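Uncharacterized protein (Enterococcus faecalis, PDB 3D3Y) is of unknown function but belongs to the M16 family of metallopeptidases and related proteins, and may bind a metal ion. Local coordinates at residues A[30-35]-A[83-88]; A[79-84]-A[167-172]; A[200-205]-A[228-233]. One frame throughout, in Å; residues are numbered along the deposited sequence.

Contact 1 of 3, residues A[30-35]-A[83-88]; sequences RFNTRL and GNQHWF
Arg30 lays its guanidinium almost flat against the indole of Trp87, the two planes only 18° apart. The bend at chi3 of Arg30 (-70°) turns the guanidinium so that Trp87 CE3 lies over its centre, 3.3 Å above the plane; Arg30 NE bonds to Asn89, Arg30 NH2 forms a salt bridge with Glu373, and Tyr376 makes a cation-pi contact. On the same face of the sheet, Asn32 and Trp87 share one acceptor. Asn32 ND2 reaches Gln85 OE1 at 3.0 Å from above the carbonyl plane, whereas Trp87 NE1, also 3.0 Å from Gln85 OE1, uses an in-plane lone pair. Two bonds therefore fix the Gln85 amide, whose nitrogen goes on to Ala231 O; Asn32 ND2 also bonds Tyr376 OH. On the opposite face, Phe88 turns its edge toward the face of Phe31 in an offset edge-to-face pair, planes at 87°. Farther along, Leu35 CD1 meets the edge of the His86 ring, 3.8 Å from His86 CD2; the ring nitrogens are bonded to Ser173 O and Arg43. Backbone bonds in both directions join Phe31 with Phe88 and Thr33 with His86, and a nearly straight one runs from Leu35 N to Asn84 O. The result is an antiparallel strand pair within a mixed sheet, hydrogen-bonded and non-hydrogen-bonded pairs alternating, with helices 40-52 and 185-198 against the face that carries Phe31 and Phe88.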
loop_
_atom_site.group_PDB
_atom_site.type_symbol
_atom_site.label_atom_id
_atom_site.label_comp_id
_atom_site.label_asym_id
_atom_site.label_seq_id
_atom_site.Cartn_x
_atom_site.Cartn_y
_atom_site.Cartn_z
ATOM N N ARG A 30 -9.032 10.729 -2.634
ATOM C CA ARG A 30 -8.802 9.299 -2.831
ATOM C C ARG A 30 -9.949 8.639 -3.605
ATOM O O ARG A 30 -11.116 8.635 -3.146
ATOM C CB ARG A 30 -8.483 8.591 -1.504
ATOM C CG ARG A 30 -8.263 7.067 -1.655
ATOM C CD ARG A 30 -7.525 6.429 -0.451
ATOM N NE ARG A 30 -6.123 6.832 -0.376
ATOM C CZ ARG A 30 -5.395 6.837 0.744
ATOM N NH1 ARG A 30 -5.926 6.459 1.918
ATOM N NH2 ARG A 30 -4.116 7.207 0.685
ATOM N N PHE A 31 -9.632 8.168 -4.810
ATOM C CA PHE A 31 -10.586 7.392 -5.623
ATOM C C PHE A 31 -10.438 5.903 -5.300
ATOM O O PHE A 31 -9.347 5.351 -5.324
ATOM C CB PHE A 31 -10.359 7.598 -7.121
ATOM C CG PHE A 31 -10.568 9.017 -7.596
ATOM C CD1 PHE A 31 -11.678 9.339 -8.389
ATOM C CD2 PHE A 31 -9.656 10.020 -7.262
ATOM C CE1 PHE A 31 -11.886 10.642 -8.834
ATOM C CE2 PHE A 31 -9.836 11.312 -7.721
ATOM C CZ PHE A 31 -10.973 11.614 -8.514
ATOM N N ASN A 32 -11.541 5.253 -4.971
ATOM C CA ASN A 32 -11.500 3.896 -4.445
ATOM C C ASN A 32 -12.278 3.007 -5.398
ATOM O O ASN A 32 -13.406 3.352 -5.776
ATOM C CB ASN A 32 -12.122 3.902 -3.039
ATOM C CG ASN A 32 -11.902 2.592 -2.262
ATOM O OD1 ASN A 32 -12.310 1.495 -2.694
ATOM N ND2 ASN A 32 -11.270 2.714 -1.102
ATOM N N THR A 33 -11.681 1.880 -5.793
ATOM C CA THR A 33 -12.341 0.904 -6.678
ATOM C C THR A 33 -11.959 -0.518 -6.261
ATOM O O THR A 33 -10.974 -0.713 -5.546
ATOM C CB THR A 33 -11.976 1.143 -8.172
ATOM O OG1 THR A 33 -12.942 0.489 -9.008
ATOM C CG2 THR A 33 -10.561 0.606 -8.493
ATOM N N ARG A 34 -12.732 -1.504 -6.696
ATOM C CA ARG A 34 -12.331 -2.914 -6.525
ATOM C C ARG A 34 -11.000 -3.201 -7.248
ATOM O O ARG A 34 -10.787 -2.749 -8.376
ATOM C CB ARG A 34 -13.449 -3.851 -7.036
ATOM C CG ARG A 34 -13.217 -5.351 -6.795
ATOM C CD ARG A 34 -14.325 -6.232 -7.467
ATOM N NE ARG A 34 -14.102 -6.296 -8.918
ATOM C CZ ARG A 34 -13.161 -7.043 -9.506
ATOM N NH1 ARG A 34 -12.362 -7.821 -8.784
ATOM N NH2 ARG A 34 -13.020 -7.027 -10.828
ATOM N N LEU A 35 -10.105 -3.943 -6.603
ATOM C CA LEU A 35 -8.851 -4.347 -7.267
ATOM C C LEU A 35 -9.235 -5.175 -8.483
ATOM O O LEU A 35 -10.051 -6.079 -8.367
ATOM C CB LEU A 35 -7.989 -5.162 -6.326
ATOM C CG LEU A 35 -6.612 -5.533 -6.838
ATOM C CD1 LEU A 35 -5.713 -4.315 -6.763
ATOM C CD2 LEU A 35 -6.071 -6.684 -6.014
ATOM N N GLY A 83 -5.900 -4.752 0.479
ATOM C CA GLY A 83 -6.908 -5.803 0.497
ATOM C C GLY A 83 -7.455 -5.980 -0.909
ATOM O O GLY A 83 -6.679 -6.147 -1.868
ATOM N N ASN A 84 -8.776 -5.966 -1.029
ATOM C CA ASN A 84 -9.425 -6.067 -2.321
ATOM C C ASN A 84 -9.713 -4.723 -3.019
ATOM O O ASN A 84 -10.495 -4.673 -3.968
ATOM C CB ASN A 84 -10.717 -6.863 -2.198
ATOM C CG ASN A 84 -11.014 -7.641 -3.451
ATOM O OD1 ASN A 84 -10.121 -8.332 -3.996
ATOM N ND2 ASN A 84 -12.240 -7.533 -3.940
ATOM N N GLN A 85 -9.073 -3.646 -2.556
ATOM C CA GLN A 85 -9.281 -2.285 -3.112
ATOM C C GLN A 85 -8.011 -1.781 -3.778
ATOM O O GLN A 85 -6.896 -2.201 -3.441
ATOM C CB GLN A 85 -9.695 -1.311 -2.001
ATOM C CG GLN A 85 -11.082 -1.578 -1.451
ATOM C CD GLN A 85 -11.410 -0.759 -0.216
ATOM O OE1 GLN A 85 -10.649 0.122 0.189
ATOM N NE2 GLN A 85 -12.566 -1.050 0.395
ATOM N N HIS A 86 -8.182 -0.901 -4.756
ATOM C CA HIS A 86 -7.048 -0.239 -5.377
ATOM C C HIS A 86 -7.371 1.260 -5.261
ATOM O O HIS A 86 -8.514 1.706 -5.555
ATOM C CB HIS A 86 -6.863 -0.697 -6.849
ATOM C CG HIS A 86 -5.560 -0.261 -7.455
ATOM N ND1 HIS A 86 -5.416 0.924 -8.143
ATOM C CD2 HIS A 86 -4.336 -0.842 -7.447
ATOM C CE1 HIS A 86 -4.158 1.052 -8.542
ATOM N NE2 HIS A 86 -3.480 -0.010 -8.129
ATOM N N TRP A 87 -6.395 2.014 -4.766
ATOM C CA TRP A 87 -6.596 3.408 -4.407
ATOM C C TRP A 87 -5.791 4.296 -5.370
ATOM O O TRP A 87 -4.633 4.024 -5.645
ATOM C CB TRP A 87 -6.083 3.647 -2.964
ATOM C CG TRP A 87 -6.761 2.861 -1.824
ATOM C CD1 TRP A 87 -7.921 2.114 -1.876
ATOM C CD2 TRP A 87 -6.337 2.850 -0.459
ATOM N NE1 TRP A 87 -8.212 1.600 -0.604
ATOM C CE2 TRP A 87 -7.255 2.048 0.273
ATOM C CE3 TRP A 87 -5.256 3.452 0.228
ATOM C CZ2 TRP A 87 -7.126 1.828 1.655
ATOM C CZ3 TRP A 87 -5.123 3.224 1.622
ATOM C CH2 TRP A 87 -6.054 2.412 2.311
ATOM N N PHE A 88 -6.399 5.393 -5.825
ATOM C CA PHE A 88 -5.755 6.384 -6.696
ATOM C C PHE A 88 -5.770 7.661 -5.863
ATOM O O PHE A 88 -6.834 8.143 -5.474
ATOM C CB PHE A 88 -6.557 6.518 -7.973
ATOM C CG PHE A 88 -6.026 7.516 -8.970
ATOM C CD1 PHE A 88 -5.381 7.068 -10.129
ATOM C CD2 PHE A 88 -6.245 8.900 -8.805
ATOM C CE1 PHE A 88 -4.955 7.977 -11.102
ATOM C CE2 PHE A 88 -5.803 9.835 -9.764
ATOM C CZ PHE A 88 -5.138 9.365 -10.921
#

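Contact 2 of 3, residues A[79-84]-A[167-172]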
loop_
_atom_site.group_PDB
_atom_site.type_symbol
_atom_site.label_atom_id
_atom_site.label_comp_id
_atom_site.label_asym_id
_atom_site.label_seq_id
_atom_site.Cartn_x
_atom_site.Cartn_y
_atom_site.Cartn_z
ATOM N N VAL A 79 -0.636 5.495 -6.633
ATOM C CA VAL A 79 -1.619 4.465 -6.425
ATOM C C VAL A 79 -1.118 3.508 -5.381
ATOM O O VAL A 79 0.101 3.394 -5.147
ATOM C CB VAL A 79 -1.946 3.669 -7.728
ATOM C CG1 VAL A 79 -2.585 4.571 -8.761
ATOM C CG2 VAL A 79 -0.680 3.018 -8.303
ATOM N N SER A 80 -2.064 2.827 -4.740
ATOM C CA SER A 80 -1.701 1.739 -3.841
ATOM C C SER A 80 -2.796 0.682 -3.814
ATOM O O SER A 80 -3.871 0.859 -4.392
ATOM C CB SER A 80 -1.372 2.258 -2.428
ATOM O OG SER A 80 -2.428 3.049 -1.946
ATOM N N LYS A 81 -2.510 -0.435 -3.161
ATOM C CA LYS A 81 -3.406 -1.580 -3.179
ATOM C C LYS A 81 -3.629 -1.871 -1.721
ATOM O O LYS A 81 -2.679 -1.835 -0.966
ATOM C CB LYS A 81 -2.662 -2.738 -3.865
ATOM C CG LYS A 81 -3.222 -4.125 -3.716
ATOM C CD LYS A 81 -2.532 -5.011 -4.787
ATOM C CE LYS A 81 -2.492 -6.455 -4.376
ATOM N NZ LYS A 81 -1.669 -7.282 -5.326
ATOM N N LYS A 82 -4.855 -2.180 -1.332
ATOM C CA LYS A 82 -5.140 -2.504 0.060
ATOM C C LYS A 82 -6.231 -3.528 0.058
ATOM O O LYS A 82 -7.369 -3.223 -0.315
ATOM C CB LYS A 82 -5.620 -1.276 0.847
ATOM C CG LYS A 82 -5.557 -1.437 2.400
ATOM C CD LYS A 82 -4.110 -1.172 2.821
ATOM C CE LYS A 82 -3.915 -1.138 4.296
ATOM N NZ LYS A 82 -2.431 -1.064 4.488
ATOM N N GLY A 83 -5.900 -4.752 0.479
ATOM C CA GLY A 83 -6.908 -5.803 0.497
ATOM C C GLY A 83 -7.455 -5.980 -0.909
ATOM O O GLY A 83 -6.679 -6.147 -1.868
ATOM N N ASN A 84 -8.776 -5.966 -1.029
ATOM C CA ASN A 84 -9.425 -6.067 -2.321
ATOM C C ASN A 84 -9.713 -4.723 -3.019
ATOM O O ASN A 84 -10.495 -4.673 -3.968
ATOM C CB ASN A 84 -10.717 -6.863 -2.198
ATOM C CG ASN A 84 -11.014 -7.641 -3.451
ATOM O OD1 ASN A 84 -10.121 -8.332 -3.996
ATOM N ND2 ASN A 84 -12.240 -7.533 -3.940
ATOM N N GLU A 167 -7.334 -13.784 -10.530
ATOM C CA GLU A 167 -6.689 -12.988 -11.583
ATOM C C GLU A 167 -6.355 -11.542 -11.145
ATOM O O GLU A 167 -5.442 -10.921 -11.687
ATOM C CB GLU A 167 -7.485 -13.044 -12.892
ATOM C CG GLU A 167 -6.773 -13.892 -14.035
ATOM C CD GLU A 167 -5.954 -15.121 -13.543
ATOM O OE1 GLU A 167 -4.777 -15.260 -13.973
ATOM O OE2 GLU A 167 -6.464 -15.944 -12.731
ATOM N N ASP A 168 -7.072 -11.028 -10.145
ATOM C CA ASP A 168 -6.835 -9.666 -9.662
ATOM C C ASP A 168 -5.705 -9.579 -8.654
ATOM O O ASP A 168 -4.862 -8.681 -8.722
ATOM C CB ASP A 168 -8.113 -9.094 -9.058
ATOM C CG ASP A 168 -9.283 -9.155 -10.004
ATOM O OD1 ASP A 168 -9.130 -8.803 -11.179
ATOM O OD2 ASP A 168 -10.381 -9.564 -9.572
ATOM N N GLN A 169 -5.687 -10.498 -7.692
ATOM C CA GLN A 169 -4.744 -10.389 -6.574
ATOM C C GLN A 169 -3.323 -10.790 -6.943
ATOM O O GLN A 169 -2.389 -10.460 -6.224
ATOM C CB GLN A 169 -5.208 -11.214 -5.383
ATOM C CG GLN A 169 -6.406 -10.628 -4.672
ATOM C CD GLN A 169 -6.065 -9.405 -3.813
ATOM O OE1 GLN A 169 -4.907 -9.084 -3.592
ATOM N NE2 GLN A 169 -7.078 -8.726 -3.351
ATOM N N LYS A 170 -3.171 -11.521 -8.052
ATOM C CA LYS A 170 -1.838 -11.888 -8.546
ATOM C C LYS A 170 -1.069 -10.722 -9.200
ATOM O O LYS A 170 0.126 -10.834 -9.496
ATOM C CB LYS A 170 -1.917 -13.123 -9.454
ATOM C CG LYS A 170 -2.783 -12.975 -10.664
ATOM C CD LYS A 170 -2.540 -14.098 -11.676
ATOM C CE LYS A 170 -3.212 -15.384 -11.266
ATOM N NZ LYS A 170 -2.959 -16.458 -12.289
ATOM N N ILE A 171 -1.739 -9.582 -9.345
ATOM C CA ILE A 171 -1.167 -8.374 -9.941
ATOM C C ILE A 171 -0.736 -7.377 -8.854
ATOM O O ILE A 171 -1.553 -7.040 -7.966
ATOM C CB ILE A 171 -2.233 -7.685 -10.850
ATOM C CG1 ILE A 171 -2.919 -8.697 -11.772
ATOM C CG2 ILE A 171 -1.653 -6.479 -11.638
ATOM C CD1 ILE A 171 -2.017 -9.363 -12.834
ATOM N N PRO A 172 0.513 -6.849 -8.955
ATOM C CA PRO A 172 0.976 -5.803 -8.037
ATOM C C PRO A 172 0.215 -4.495 -8.217
ATOM O O PRO A 172 -0.404 -4.255 -9.259
ATOM C CB PRO A 172 2.443 -5.594 -8.415
ATOM C CG PRO A 172 2.710 -6.448 -9.571
ATOM C CD PRO A 172 1.539 -7.249 -9.943
#
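Lys81 and Gln169 reach past each other, each ending on a carbonyl of the other segment. Lys81 NZ donates to Ile171 O at 2.7 Å, from above the carbonyl plane, and makes a second, weak bond to Gln169 O at 3.4 Å. In return the Gln169 amide nitrogen spreads between two acceptors lying close to its own plane. One is Gly83 O, 3.0 Å from Gln169 NE2 and nearly in line with the N-H (173°); the other is Asn84 OD1, met on a lone pair at 3.1 Å from Gln169 NE2, with the two amides nearly coplanar. A bend at chi2 of Gln169 (-75°) brings the amide round to the strand end, while the extended chain of Lys81 carries its NZ to the loop. Behind this first shell, Arg312 donates to Gln169 OE1; it also lies close to Lys81 NZ, like charges that the carbonyl oxygens round Lys81 NZ may partly offset. The type I turn from Asp168 to Ile171 presents the Gln169 carbonyl, and Asp168 is tied to Arg34 and His37. The contact thus joins the end of edge strand 74-82 to the loop between helices 150-162 and 177-182, with Ile171 resting on Ile40 of helix 40-52.

Contact 3 of 3, residues A[200-205]-A[228-233]; sequences QVDIFV and EGKAAI
Strand 200-207, an inner strand of the six-stranded mixed sheet, is crossed near its start by the irregular chain that links helix 211-219 to strand 244-251. The main anchor is a salt bridge: Lys230 NZ lies 2.8 Å from Asp202 OD2, on the syn side of the carboxylate and 31° out of its plane. The two side chains approach from opposite directions, and a turn at chi4 of Lys230 (74°) swings the ammonium onto the oxygen. The other oxygen, Asp202 OD1, accepts from His15, so the carboxylate is gripped at both ends and would probably be stabilised as an anion. Alongside, Gln200 CG packs against Lys230 CG at 3.7 Å, and the glutamine bends at chi2 to lie along the loop backbone, with Gln200 CD 3.3 Å from Gly229 O. Its amide nitrogen is held by Glu227 O. A water 3.1 Å from Gln200 OE1 and 2.9 Å from Ala231 N bridges the two. Tyr376 and Leu380 of helix 368-380 touch the Lys230 chain. In this region, related to the inactive domain of M16 peptidases, a connecting loop is pinned across the N-terminal end of an inner sheet strand by one ion pair and a water bridge.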
loop_
_atom_site.group_PDB
_atom_site.type_symbol
_atom_site.label_atom_id
_atom_site.label_comp_id
_atom_site.label_asym_id
_atom_site.label_seq_id
_atom_site.Cartn_x
_atom_site.Cartn_y
_atom_site.Cartn_z
ATOM N N GLN A 200 -15.736 5.430 -5.765
ATOM C CA GLN A 200 -16.065 6.116 -4.514
ATOM C C GLN A 200 -14.948 7.118 -4.252
ATOM O O GLN A 200 -13.760 6.796 -4.386
ATOM C CB GLN A 200 -16.225 5.134 -3.349
ATOM C CG GLN A 200 -17.528 4.297 -3.437
ATOM C CD GLN A 200 -17.556 3.431 -4.696
ATOM O OE1 GLN A 200 -16.624 2.658 -4.960
ATOM N NE2 GLN A 200 -18.622 3.561 -5.482
ATOM N N VAL A 201 -15.321 8.345 -3.911
ATOM C CA VAL A 201 -14.331 9.409 -3.765
ATOM C C VAL A 201 -14.435 9.938 -2.343
ATOM O O VAL A 201 -15.538 10.201 -1.856
ATOM C CB VAL A 201 -14.595 10.563 -4.785
ATOM C CG1 VAL A 201 -13.545 11.682 -4.627
ATOM C CG2 VAL A 201 -14.548 10.034 -6.213
ATOM N N ASP A 202 -13.294 10.064 -1.674
ATOM C CA ASP A 202 -13.267 10.672 -0.343
ATOM C C ASP A 202 -12.160 11.718 -0.310
ATOM O O ASP A 202 -11.051 11.503 -0.808
ATOM C CB ASP A 202 -13.114 9.609 0.765
ATOM C CG ASP A 202 -14.381 8.814 0.966
ATOM O OD1 ASP A 202 -15.259 9.258 1.736
ATOM O OD2 ASP A 202 -14.525 7.753 0.318
ATOM N N ILE A 203 -12.497 12.878 0.236
ATOM C CA ILE A 203 -11.598 14.025 0.234
ATOM C C ILE A 203 -11.357 14.357 1.675
ATOM O O ILE A 203 -12.321 14.462 2.479
ATOM C CB ILE A 203 -12.233 15.231 -0.484
ATOM C CG1 ILE A 203 -12.525 14.855 -1.937
ATOM C CG2 ILE A 203 -11.300 16.449 -0.398
ATOM C CD1 ILE A 203 -13.296 15.920 -2.719
ATOM N N PHE A 204 -10.079 14.460 2.016
ATOM C CA PHE A 204 -9.658 14.767 3.377
ATOM C C PHE A 204 -8.875 16.070 3.430
ATOM O O PHE A 204 -8.034 16.356 2.553
ATOM C CB PHE A 204 -8.792 13.633 3.925
ATOM C CG PHE A 204 -9.557 12.383 4.202
ATOM C CD1 PHE A 204 -9.918 12.052 5.498
ATOM C CD2 PHE A 204 -9.930 11.529 3.156
ATOM C CE1 PHE A 204 -10.646 10.901 5.755
ATOM C CE2 PHE A 204 -10.653 10.373 3.419
ATOM C CZ PHE A 204 -11.002 10.058 4.705
ATOM N N VAL A 205 -9.155 16.852 4.468
ATOM C CA VAL A 205 -8.430 18.072 4.730
ATOM C C VAL A 205 -8.031 18.042 6.190
ATOM O O VAL A 205 -8.892 18.000 7.076
ATOM C CB VAL A 205 -9.291 19.345 4.437
ATOM C CG1 VAL A 205 -8.458 20.594 4.692
ATOM C CG2 VAL A 205 -9.779 19.309 3.002
ATOM N N GLU A 228 -22.568 4.627 -3.346
ATOM C CA GLU A 228 -21.925 4.950 -2.072
ATOM C C GLU A 228 -21.067 3.790 -1.515
ATOM O O GLU A 228 -20.000 4.020 -0.928
ATOM C CB GLU A 228 -22.989 5.385 -1.060
ATOM C CG GLU A 228 -22.436 5.928 0.242
ATOM C CD GLU A 228 -21.934 7.367 0.154
ATOM O OE1 GLU A 228 -22.621 8.246 -0.411
ATOM O OE2 GLU A 228 -20.856 7.622 0.700
ATOM N N GLY A 229 -21.524 2.557 -1.718
ATOM C CA GLY A 229 -20.806 1.364 -1.259
ATOM C C GLY A 229 -19.441 1.151 -1.911
ATOM O O GLY A 229 -19.310 1.155 -3.131
ATOM N N LYS A 230 -18.412 0.947 -1.098
ATOM C CA LYS A 230 -17.094 0.571 -1.628
ATOM C C LYS A 230 -16.992 -0.953 -1.816
ATOM O O LYS A 230 -17.738 -1.709 -1.196
ATOM C CB LYS A 230 -16.000 1.034 -0.664
ATOM C CG LYS A 230 -15.852 2.563 -0.595
ATOM C CD LYS A 230 -14.702 2.963 0.314
ATOM C CE LYS A 230 -14.462 4.461 0.289
ATOM N NZ LYS A 230 -15.503 5.230 1.039
ATOM N N ALA A 231 -16.074 -1.392 -2.666
ATOM C CA ALA A 231 -15.635 -2.801 -2.687
ATOM C C ALA A 231 -15.304 -3.286 -1.256
ATOM O O ALA A 231 -14.844 -2.493 -0.417
ATOM C CB ALA A 231 -14.399 -2.961 -3.582
ATOM N N ALA A 232 -15.506 -4.581 -0.994
ATOM C CA ALA A 232 -15.093 -5.178 0.276
ATOM C C ALA A 232 -13.603 -4.945 0.458
ATOM O O ALA A 232 -12.829 -5.075 -0.489
ATOM C CB ALA A 232 -15.405 -6.635 0.304
ATOM N N ILE A 233 -13.187 -4.547 1.653
ATOM C CA ILE A 233 -11.772 -4.255 1.814
ATOM C C ILE A 233 -10.911 -5.535 1.884
ATOM O O ILE A 233 -9.834 -5.593 1.283
ATOM C CB ILE A 233 -11.459 -3.279 2.983
ATOM C CG1 ILE A 233 -9.939 -3.042 3.022
ATOM C CG2 ILE A 233 -11.965 -3.807 4.306
ATOM C CD1 ILE A 233 -9.462 -1.632 2.934
HETATM O O HOH W 1 -14.518 0.625 -4.070
#

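Overall arrangement
All three contacts converge on one mixed sheet, but at different depths. Contact 1 is the buried one, joining adjacent strands 24-34 and 85-95 through regular backbone bonding, an aromatic pair, a guanidinium laid against an indole and an amide bond. Contacts 2 and 3 are only partly buried, smaller, and built of loops fastened to strands: in contact 2 a lysine bonded to loop carbonyls and a loop glutamine bonded back to the strand end, in contact 3 a salt bridge and a water. Contact 2 shares Gly83 and Asn84 with contact 1, and Arg34 pairs with Asp168 between them. Contact 3 adjoins contact 1 through Asn32 and Gln200, and its loop reaches Asn84 by the backbone of Ile233.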